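Local coordinates for protein endoglucanase (Bacillus akibai, PDB 1UWW) that hydrolyses internal beta-1,4-glucosidic linkages of cellulose and related glucans, and is represented here by its family 28 carbohydrate-binding module, specific for non-crystalline cellulose, at residues T90-L95 with H144-I149; M105-V110 with I168-V173. One frame throughout, in Å; residues are numbered along the deposited sequence.

Contact 1: T90-L95 with H144-I149; sequences TFDFYL and HYEVKI. With CA (calcium ion), chain E.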
ATOM      1  N   THR A  90      -2.769  13.417   8.654  1.00 17.07           N
ATOM      2  CA  THR A  90      -2.897  14.219   7.440  1.00 17.51           C
ATOM      3  C   THR A  90      -1.705  15.129   7.233  1.00 16.88           C
ATOM      4  O   THR A  90      -1.044  15.550   8.168  1.00 16.49           O
ATOM      5  CB  THR A  90      -4.171  15.068   7.480  1.00 18.51           C
ATOM      6  OG1 THR A  90      -4.095  16.052   8.520  1.00 22.13           O
ATOM      7  CG2 THR A  90      -5.387  14.206   7.807  1.00 20.44           C
ATOM      8  N   PHE A  91      -1.421  15.402   5.976  1.00 16.81           N
ATOM      9  CA  PHE A  91      -0.498  16.448   5.602  1.00 15.79           C
ATOM     10  C   PHE A  91      -0.818  16.940   4.193  1.00 16.08           C
ATOM     11  O   PHE A  91      -1.421  16.234   3.396  1.00 17.27           O
ATOM     12  CB  PHE A  91       0.996  16.036   5.731  1.00 16.74           C
ATOM     13  CG  PHE A  91       1.420  14.814   4.949  1.00 17.53           C
ATOM     14  CD1 PHE A  91       1.250  13.531   5.482  1.00 18.18           C
ATOM     15  CD2 PHE A  91       2.096  14.949   3.744  1.00 17.45           C
ATOM     16  CE1 PHE A  91       1.721  12.404   4.789  1.00 18.76           C
ATOM     17  CE2 PHE A  91       2.559  13.841   3.066  1.00 18.80           C
ATOM     18  CZ  PHE A  91       2.340  12.576   3.592  1.00 19.72           C
ATOM     19  N   ASP A  92      -0.402  18.175   3.931  1.00 15.49           N
ATOM     20  CA  ASP A  92      -0.385  18.698   2.562  1.00 16.39           C
ATOM     21  C   ASP A  92       0.891  18.248   1.872  1.00 17.27           C
ATOM     22  O   ASP A  92       1.976  18.384   2.420  1.00 17.02           O
ATOM     23  CB  ASP A  92      -0.456  20.231   2.570  1.00 17.41           C
ATOM     24  CG  ASP A  92      -1.735  20.726   3.138  1.00 18.70           C
ATOM     25  OD1 ASP A  92      -2.826  20.377   2.629  1.00 20.85           O
ATOM     26  OD2 ASP A  92      -1.738  21.438   4.171  1.00 22.17           O
ATOM     27  N   PHE A  93       0.740  17.661   0.706  1.00 16.25           N
ATOM     28  CA  PHE A  93       1.875  17.175  -0.074  1.00 16.22           C
ATOM     29  C   PHE A  93       1.818  17.845  -1.417  1.00 16.60           C
ATOM     30  O   PHE A  93       0.793  17.837  -2.070  1.00 18.20           O
ATOM     31  CB  PHE A  93       1.794  15.675  -0.259  1.00 16.65           C
ATOM     32  CG  PHE A  93       3.023  15.071  -0.890  1.00 18.05           C
ATOM     33  CD1 PHE A  93       4.301  15.318  -0.415  1.00 17.78           C
ATOM     34  CD2 PHE A  93       2.893  14.242  -1.993  1.00 18.98           C
ATOM     35  CE1 PHE A  93       5.435  14.740  -1.043  1.00 19.75           C
ATOM     36  CE2 PHE A  93       4.022  13.656  -2.601  1.00 19.67           C
ATOM     37  CZ  PHE A  93       5.272  13.907  -2.142  1.00 18.92           C
ATOM     38  N   TYR A  94       2.914  18.446  -1.833  1.00 16.78           N
ATOM     39  CA  TYR A  94       2.958  19.141  -3.107  1.00 17.11           C
ATOM     40  C   TYR A  94       4.101  18.598  -3.938  1.00 18.28           C
ATOM     41  O   TYR A  94       5.161  18.237  -3.415  1.00 18.09           O
ATOM     42  CB  TYR A  94       3.183  20.635  -2.942  1.00 17.62           C
ATOM     43  CG  TYR A  94       2.253  21.340  -1.977  1.00 17.15           C
ATOM     44  CD1 TYR A  94       2.530  21.395  -0.629  1.00 18.13           C
ATOM     45  CD2 TYR A  94       1.126  21.979  -2.427  1.00 17.61           C
ATOM     46  CE1 TYR A  94       1.692  22.054   0.246  1.00 18.33           C
ATOM     47  CE2 TYR A  94       0.275  22.647  -1.559  1.00 18.63           C
ATOM     48  CZ  TYR A  94       0.590  22.684  -0.245  1.00 16.67           C
ATOM     49  OH  TYR A  94      -0.220  23.365   0.657  1.00 19.32           O
ATOM     50  N   LEU A  95       3.869  18.539  -5.230  1.00 18.10           N
ATOM     51  CA  LEU A  95       4.902  18.181  -6.186  1.00 18.77           C
ATOM     52  C   LEU A  95       5.035  19.284  -7.215  1.00 18.44           C
ATOM     53  O   LEU A  95       4.049  19.757  -7.771  1.00 18.35           O
ATOM     54  CB  LEU A  95       4.589  16.861  -6.874  1.00 19.89           C
ATOM     55  CG  LEU A  95       4.297  15.697  -5.928  1.00 22.14           C
ATOM     56  CD1 LEU A  95       2.817  15.549  -5.748  1.00 26.62           C
ATOM     57  CD2 LEU A  95       4.907  14.407  -6.413  1.00 25.03           C
ATOM     58  N   HIS A 144      -1.162  19.892  -5.604  1.00 17.76           N
ATOM     59  CA  HIS A 144      -1.490  19.798  -4.175  1.00 18.07           C
ATOM     60  C   HIS A 144      -2.357  18.590  -3.904  1.00 17.69           C
ATOM     61  O   HIS A 144      -3.440  18.463  -4.448  1.00 19.27           O
ATOM     62  CB  HIS A 144      -2.213  21.076  -3.744  1.00 17.70           C
ATOM     63  CG  HIS A 144      -2.584  21.124  -2.297  1.00 17.68           C
ATOM     64  ND1 HIS A 144      -3.415  22.118  -1.821  1.00 20.47           N
ATOM     65  CD2 HIS A 144      -2.206  20.395  -1.223  1.00 19.02           C
ATOM     66  CE1 HIS A 144      -3.584  21.956  -0.517  1.00 20.94           C
ATOM     67  NE2 HIS A 144      -2.845  20.931  -0.119  1.00 19.86           N
ATOM     68  N   TYR A 145      -1.851  17.707  -3.052  1.00 17.18           N
ATOM     69  CA  TYR A 145      -2.585  16.543  -2.568  1.00 17.62           C
ATOM     70  C   TYR A 145      -2.821  16.669  -1.070  1.00 18.45           C
ATOM     71  O   TYR A 145      -1.946  17.040  -0.311  1.00 18.63           O
ATOM     72  CB  TYR A 145      -1.794  15.259  -2.845  1.00 18.02           C
ATOM     73  CG  TYR A 145      -1.580  15.035  -4.294  1.00 18.90           C
ATOM     74  CD1 TYR A 145      -0.489  15.613  -4.946  1.00 20.50           C
ATOM     75  CD2 TYR A 145      -2.505  14.334  -5.061  1.00 19.91           C
ATOM     76  CE1 TYR A 145      -0.294  15.471  -6.301  1.00 21.56           C
ATOM     77  CE2 TYR A 145      -2.312  14.203  -6.450  1.00 20.94           C
ATOM     78  CZ  TYR A 145      -1.225  14.771  -7.028  1.00 21.83           C
ATOM     79  OH  TYR A 145      -1.050  14.610  -8.387  1.00 26.59           O
ATOM     80  N   GLU A 146      -4.034  16.360  -0.659  1.00 20.14           N
ATOM     81  CA  GLU A 146      -4.421  16.282   0.742  1.00 21.53           C
ATOM     82  C   GLU A 146      -4.246  14.856   1.209  1.00 20.92           C
ATOM     83  O   GLU A 146      -5.151  14.027   1.060  1.00 22.44           O
ATOM     84  CB  GLU A 146      -5.887  16.690   0.845  1.00 23.34           C
ATOM     85  CG  GLU A 146      -6.121  18.145   0.537  1.00 27.86           C
ATOM     86  CD  GLU A 146      -5.695  19.008   1.685  1.00 33.63           C
ATOM     87  OE1 GLU A 146      -5.267  18.437   2.722  1.00 36.91           O
ATOM     88  OE2 GLU A 146      -5.800  20.249   1.574  1.00 38.02           O
ATOM     89  N   VAL A 147      -3.071  14.525   1.704  1.00 18.98           N
ATOM     90  CA  VAL A 147      -2.789  13.163   2.118  1.00 18.56           C
ATOM     91  C   VAL A 147      -3.503  12.904   3.446  1.00 18.89           C
ATOM     92  O   VAL A 147      -3.398  13.689   4.360  1.00 20.06           O
ATOM     93  CB  VAL A 147      -1.295  12.911   2.197  1.00 18.83           C
ATOM     94  CG1 VAL A 147      -0.992  11.486   2.675  1.00 18.82           C
ATOM     95  CG2 VAL A 147      -0.671  13.193   0.823  1.00 19.42           C
ATOM     96  N   LYS A 148      -4.305  11.847   3.486  1.00 18.91           N
ATOM     97  CA  LYS A 148      -5.089  11.510   4.678  1.00 19.73           C
ATOM     98  C   LYS A 148      -5.002  10.001   4.840  1.00 20.28           C
ATOM     99  O   LYS A 148      -5.458   9.279   3.975  1.00 22.27           O
ATOM    100  CB  LYS A 148      -6.542  11.980   4.505  1.00 21.80           C
ATOM    101  CG  LYS A 148      -7.476  11.735   5.645  1.00 25.38           C
ATOM    102  CD  LYS A 148      -8.828  12.441   5.395  1.00 30.00           C
ATOM    103  CE  LYS A 148      -9.784  12.408   6.580  1.00 31.99           C
ATOM    104  NZ  LYS A 148     -10.668  13.615   6.605  1.00 36.64           N
ATOM    105  N   ILE A 149      -4.314   9.562   5.896  1.00 18.52           N
ATOM    106  CA  ILE A 149      -4.044   8.138   6.110  1.00 19.19           C
ATOM    107  C   ILE A 149      -4.697   7.710   7.426  1.00 18.77           C
ATOM    108  O   ILE A 149      -4.453   8.295   8.465  1.00 18.66           O
ATOM    109  CB  ILE A 149      -2.525   7.846   6.123  1.00 19.16           C
ATOM    110  CG1 ILE A 149      -1.905   8.216   4.745  1.00 20.78           C
ATOM    111  CG2 ILE A 149      -2.252   6.394   6.440  1.00 21.09           C
ATOM    112  CD1 ILE A 149      -0.420   8.297   4.725  1.00 23.02           C
TER
HETATM  113 CA    CA E1194      -4.654  20.591   3.979  1.00 36.81          CA
HETATM  114  O   HOH W   1      -3.911  22.316   5.611  1.00 36.42           O
HETATM  115  O   HOH W   2      -5.098  21.934   2.727  1.00 32.56           O
HETATM  116  O   HOH W   3      -6.905  21.547   4.659  1.00 46.53           O
HETATM  117  O   HOH W   4      -3.806  18.633   5.229  1.00 27.56           O
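Asp-92 and Glu-146 meet across two antiparallel strands by sharing a calcium ion: Asp-92 gives OD1 alone, at 2.3 Å from the metal, while Glu-146 chelates with both OE1 and OE2, and four waters are also bound. Bending at chi2 (-76°) folds the glutamate chain back to the ion. Sharing the ion brings the two carboxylates close together, and its charge probably offsets their mutual repulsion. OD1 has a second partner, NE2 of His-144, which donates a hydrogen bond of 2.8 Å. The oxygen lies in the imidazole plane, yet the donor stands 46° out of the carboxylate plane; OD1 thus serves the metal and the histidine at once. In the second shell, Tyr-94 lies alongside His-144 in an offset stack, centroids 4.4 Å apart and planes at 26°, with CE2 over the imidazole face; its OH is hydrogen-bonded to ND2 of Asn-48. OD2 of Asp-92 accepts from one of the calcium waters and from Asn-185 on strand 180-189.

The face carrying Phe-91, Phe-93 and Val-147 is largely apolar. CB of Val-147 sits over the centre of the Phe-91 ring, 3.9 Å from its centroid, a CH-pi contact, and CG2 of the valine reaches CB of Phe-93 at 3.7 Å. Backbone hydrogen bonds couple Phe-91 with Val-147 and Phe-93 with Tyr-145. One strand pair thus serves two surfaces, a calcium site outside and hydrophobic packing inside, an antiparallel pairing in one sheet of the module's beta-sandwich.

Contact 2: M105-V110 with I168-V173; sequences MNINLV and IIFADV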
HETATM    1  N   MSE A 105       3.237   6.958  -7.286  1.00 17.98           N
HETATM    2  CA  MSE A 105       4.005   7.018  -6.047  1.00 18.49           C
HETATM    3  C   MSE A 105       3.085   6.512  -4.932  1.00 17.51           C
HETATM    4  O   MSE A 105       1.957   7.005  -4.841  1.00 18.58           O
HETATM    5  CB  MSE A 105       4.392   8.456  -5.760  1.00 19.88           C
HETATM    6  CG  MSE A 105       5.143   8.676  -4.449  1.00 17.45           C
HETATM    7 SE   MSE A 105       5.506  10.553  -4.066  1.00 25.48          SE
HETATM    8  CE  MSE A 105       6.817  10.575  -5.020  1.00 24.69           C
ATOM      9  N   ASN A 106       3.567   5.587  -4.100  1.00 17.93           N
ATOM     10  CA  ASN A 106       2.839   5.032  -2.968  1.00 18.01           C
ATOM     11  C   ASN A 106       3.401   5.612  -1.692  1.00 18.62           C
ATOM     12  O   ASN A 106       4.598   5.410  -1.396  1.00 20.31           O
ATOM     13  CB  ASN A 106       2.965   3.506  -2.914  1.00 18.50           C
ATOM     14  CG  ASN A 106       2.051   2.777  -3.892  1.00 19.39           C
ATOM     15  OD1 ASN A 106       2.237   1.554  -4.132  1.00 23.61           O
ATOM     16  ND2 ASN A 106       1.080   3.460  -4.420  1.00 19.74           N
ATOM     17  N   ILE A 107       2.553   6.268  -0.911  1.00 17.22           N
ATOM     18  CA  ILE A 107       2.935   6.839   0.375  1.00 17.08           C
ATOM     19  C   ILE A 107       2.447   5.912   1.496  1.00 16.36           C
ATOM     20  O   ILE A 107       1.241   5.598   1.569  1.00 16.94           O
ATOM     21  CB  ILE A 107       2.346   8.260   0.534  1.00 17.57           C
ATOM     22  CG1 ILE A 107       2.870   9.149  -0.600  1.00 18.89           C
ATOM     23  CG2 ILE A 107       2.713   8.815   1.889  1.00 18.67           C
ATOM     24  CD1 ILE A 107       2.323  10.536  -0.566  1.00 19.70           C
ATOM     25  N   ASN A 108       3.360   5.454   2.353  1.00 16.40           N
ATOM     26  CA  ASN A 108       3.033   4.623   3.496  1.00 17.19           C
ATOM     27  C   ASN A 108       3.479   5.251   4.784  1.00 17.71           C
ATOM     28  O   ASN A 108       4.388   6.061   4.838  1.00 16.89           O
ATOM     29  CB  ASN A 108       3.677   3.239   3.352  1.00 18.57           C
ATOM     30  CG  ASN A 108       2.965   2.356   2.317  1.00 21.55           C
ATOM     31  OD1 ASN A 108       3.490   2.148   1.244  1.00 26.01           O
ATOM     32  ND2 ASN A 108       1.714   1.936   2.623  1.00 22.42           N
ATOM     33  N   LEU A 109       2.772   4.905   5.845  1.00 17.85           N
ATOM     34  CA  LEU A 109       2.992   5.469   7.166  1.00 18.08           C
ATOM     35  C   LEU A 109       3.267   4.332   8.140  1.00 18.07           C
ATOM     36  O   LEU A 109       2.482   3.387   8.241  1.00 17.63           O
ATOM     37  CB  LEU A 109       1.740   6.224   7.579  1.00 19.04           C
ATOM     38  CG  LEU A 109       1.685   6.825   8.974  1.00 21.16           C
ATOM     39  CD1 LEU A 109       2.687   7.928   9.147  1.00 22.39           C
ATOM     40  CD2 LEU A 109       0.266   7.379   9.275  1.00 22.67           C
ATOM     41  N   VAL A 110       4.361   4.449   8.873  1.00 17.75           N
ATOM     42  CA  VAL A 110       4.852   3.432   9.792  1.00 17.93           C
ATOM     43  C   VAL A 110       5.153   4.086  11.126  1.00 17.49           C
ATOM     44  O   VAL A 110       5.611   5.232  11.187  1.00 18.54           O
ATOM     45  CB  VAL A 110       6.129   2.747   9.249  1.00 19.69           C
ATOM     46  CG1 VAL A 110       6.732   1.758  10.257  1.00 22.11           C
ATOM     47  CG2 VAL A 110       5.822   2.071   7.934  1.00 21.60           C
ATOM     48  N   ILE A 168       7.470   8.173   7.093  1.00 18.34           N
ATOM     49  CA  ILE A 168       6.634   8.343   5.913  1.00 17.73           C
ATOM     50  C   ILE A 168       7.506   7.926   4.754  1.00 16.90           C
ATOM     51  O   ILE A 168       8.581   8.522   4.539  1.00 16.93           O
ATOM     52  CB  ILE A 168       6.108   9.792   5.740  1.00 17.51           C
ATOM     53  CG1 ILE A 168       5.375  10.236   7.011  1.00 19.28           C
ATOM     54  CG2 ILE A 168       5.188   9.852   4.566  1.00 18.64           C
ATOM     55  CD1 ILE A 168       4.928  11.653   6.979  1.00 21.02           C
ATOM     56  N   ILE A 169       7.059   6.925   4.015  1.00 17.05           N
ATOM     57  CA  ILE A 169       7.808   6.323   2.917  1.00 17.21           C
ATOM     58  C   ILE A 169       7.161   6.717   1.623  1.00 16.79           C
ATOM     59  O   ILE A 169       5.950   6.553   1.460  1.00 17.75           O
ATOM     60  CB  ILE A 169       7.818   4.792   3.080  1.00 18.15           C
ATOM     61  CG1 ILE A 169       8.489   4.401   4.404  1.00 20.55           C
ATOM     62  CG2 ILE A 169       8.589   4.163   1.904  1.00 19.86           C
ATOM     63  CD1 ILE A 169       8.349   2.965   4.796  1.00 27.09           C
ATOM     64  N   PHE A 170       7.944   7.227   0.677  1.00 16.69           N
ATOM     65  CA  PHE A 170       7.462   7.728  -0.614  1.00 17.00           C
ATOM     66  C   PHE A 170       7.999   6.810  -1.701  1.00 16.77           C
ATOM     67  O   PHE A 170       9.101   7.040  -2.240  1.00 17.88           O
ATOM     68  CB  PHE A 170       7.916   9.165  -0.842  1.00 17.20           C
ATOM     69  CG  PHE A 170       7.384  10.138   0.167  1.00 17.23           C
ATOM     70  CD1 PHE A 170       8.021  10.324   1.367  1.00 17.20           C
ATOM     71  CD2 PHE A 170       6.240  10.886  -0.087  1.00 17.96           C
ATOM     72  CE1 PHE A 170       7.578  11.250   2.296  1.00 17.93           C
ATOM     73  CE2 PHE A 170       5.774  11.807   0.846  1.00 18.00           C
ATOM     74  CZ  PHE A 170       6.445  11.982   2.032  1.00 17.57           C
ATOM     75  N   ALA A 171       7.278   5.755  -2.034  1.00 16.56           N
ATOM     76  CA  ALA A 171       7.812   4.686  -2.890  1.00 17.34           C
ATOM     77  C   ALA A 171       7.425   4.834  -4.356  1.00 17.96           C
ATOM     78  O   ALA A 171       6.315   5.204  -4.699  1.00 18.21           O
ATOM     79  CB  ALA A 171       7.339   3.350  -2.379  1.00 18.06           C
ATOM     80  N   ASP A 172       8.371   4.505  -5.224  1.00 18.50           N
ATOM     81  CA  ASP A 172       8.202   4.499  -6.669  1.00 19.10           C
ATOM     82  C   ASP A 172       7.323   3.343  -7.112  1.00 19.05           C
ATOM     83  O   ASP A 172       7.525   2.203  -6.685  1.00 21.26           O
ATOM     84  CB  ASP A 172       9.597   4.345  -7.278  1.00 18.84           C
ATOM     85  CG  ASP A 172       9.643   4.543  -8.772  1.00 20.78           C
ATOM     86  OD1 ASP A 172       8.711   5.060  -9.394  1.00 19.76           O
ATOM     87  OD2 ASP A 172      10.686   4.160  -9.366  1.00 23.55           O
ATOM     88  N   VAL A 173       6.389   3.620  -8.011  1.00 18.12           N
ATOM     89  CA  VAL A 173       5.621   2.596  -8.703  1.00 19.56           C
ATOM     90  C   VAL A 173       5.791   2.827 -10.206  1.00 18.77           C
ATOM     91  O   VAL A 173       4.962   3.434 -10.864  1.00 18.31           O
ATOM     92  CB  VAL A 173       4.116   2.671  -8.355  1.00 20.12           C
ATOM     93  CG1 VAL A 173       3.386   1.479  -8.940  1.00 21.03           C
ATOM     94  CG2 VAL A 173       3.884   2.758  -6.837  1.00 20.23           C
TER
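With CG1 of Ile-107 anti to its carbonyl carbon (chi1 -59°) and CG of Phe-170 likewise (chi1 -62°), the two side chains run side by side, and CG1 of the isoleucine lies 3.8 Å from CD2 of the ring. They are a non-hydrogen-bonded pair between antiparallel strands in the second sheet of the beta-sandwich. Met-105, present as selenomethionine, is extended through chi1 and chi2, which carries SE to the edge of the same ring, 5.4 Å from its centroid: a Met-aromatic contact; chi3 turns only the terminal CE. Trp-55 also meets Phe-170, edge-to-face. Farther along this inward side, CG2 of Ile-107 touches CG2 of Ile-168 at 3.8 Å, and CG1 of Ile-168 meets CD1 of Leu-109.

The reverse surface carries Asn-106 and Asn-108; Asn-106 pairs with Ala-171 and Asn-108 with Ile-169, each by two backbone hydrogen bonds. Their amides turn to neighbouring groups: ND2 of Asn-108 is hydrogen-bonded to OG1 of Thr-125, and OD1 of Asn-106 to OG1 of Thr-127 of the second subunit, so this surface also takes part in the contact between the two copies. Beside that bond, CG2 of Val-173 packs against the Asn-106 amide, 3.4 Å from OD1.

After four earlier strands the chain enters strand 88-97, passes directly to strand 104-111 in the facing sheet, continues through strand 120-129, and returns through strand 142-150 before reaching strand 165-173. Contact 1 closes a loop of 48 residues and contact 2 one of 57, and the two cross rather than nest, since their segments alternate. Each pairing joins strands within one sheet, while both chain connections pass between sheets. Their centres are about 12 Å apart, and the inward surfaces meet in the sandwich core: CE1 of Phe-93 packs 3.5 Å from CE2 of Phe-170, and Ile-149 rests on Leu-109. Two chain connections and the shared core packing thus tie the calcium-bearing sheet to its partner.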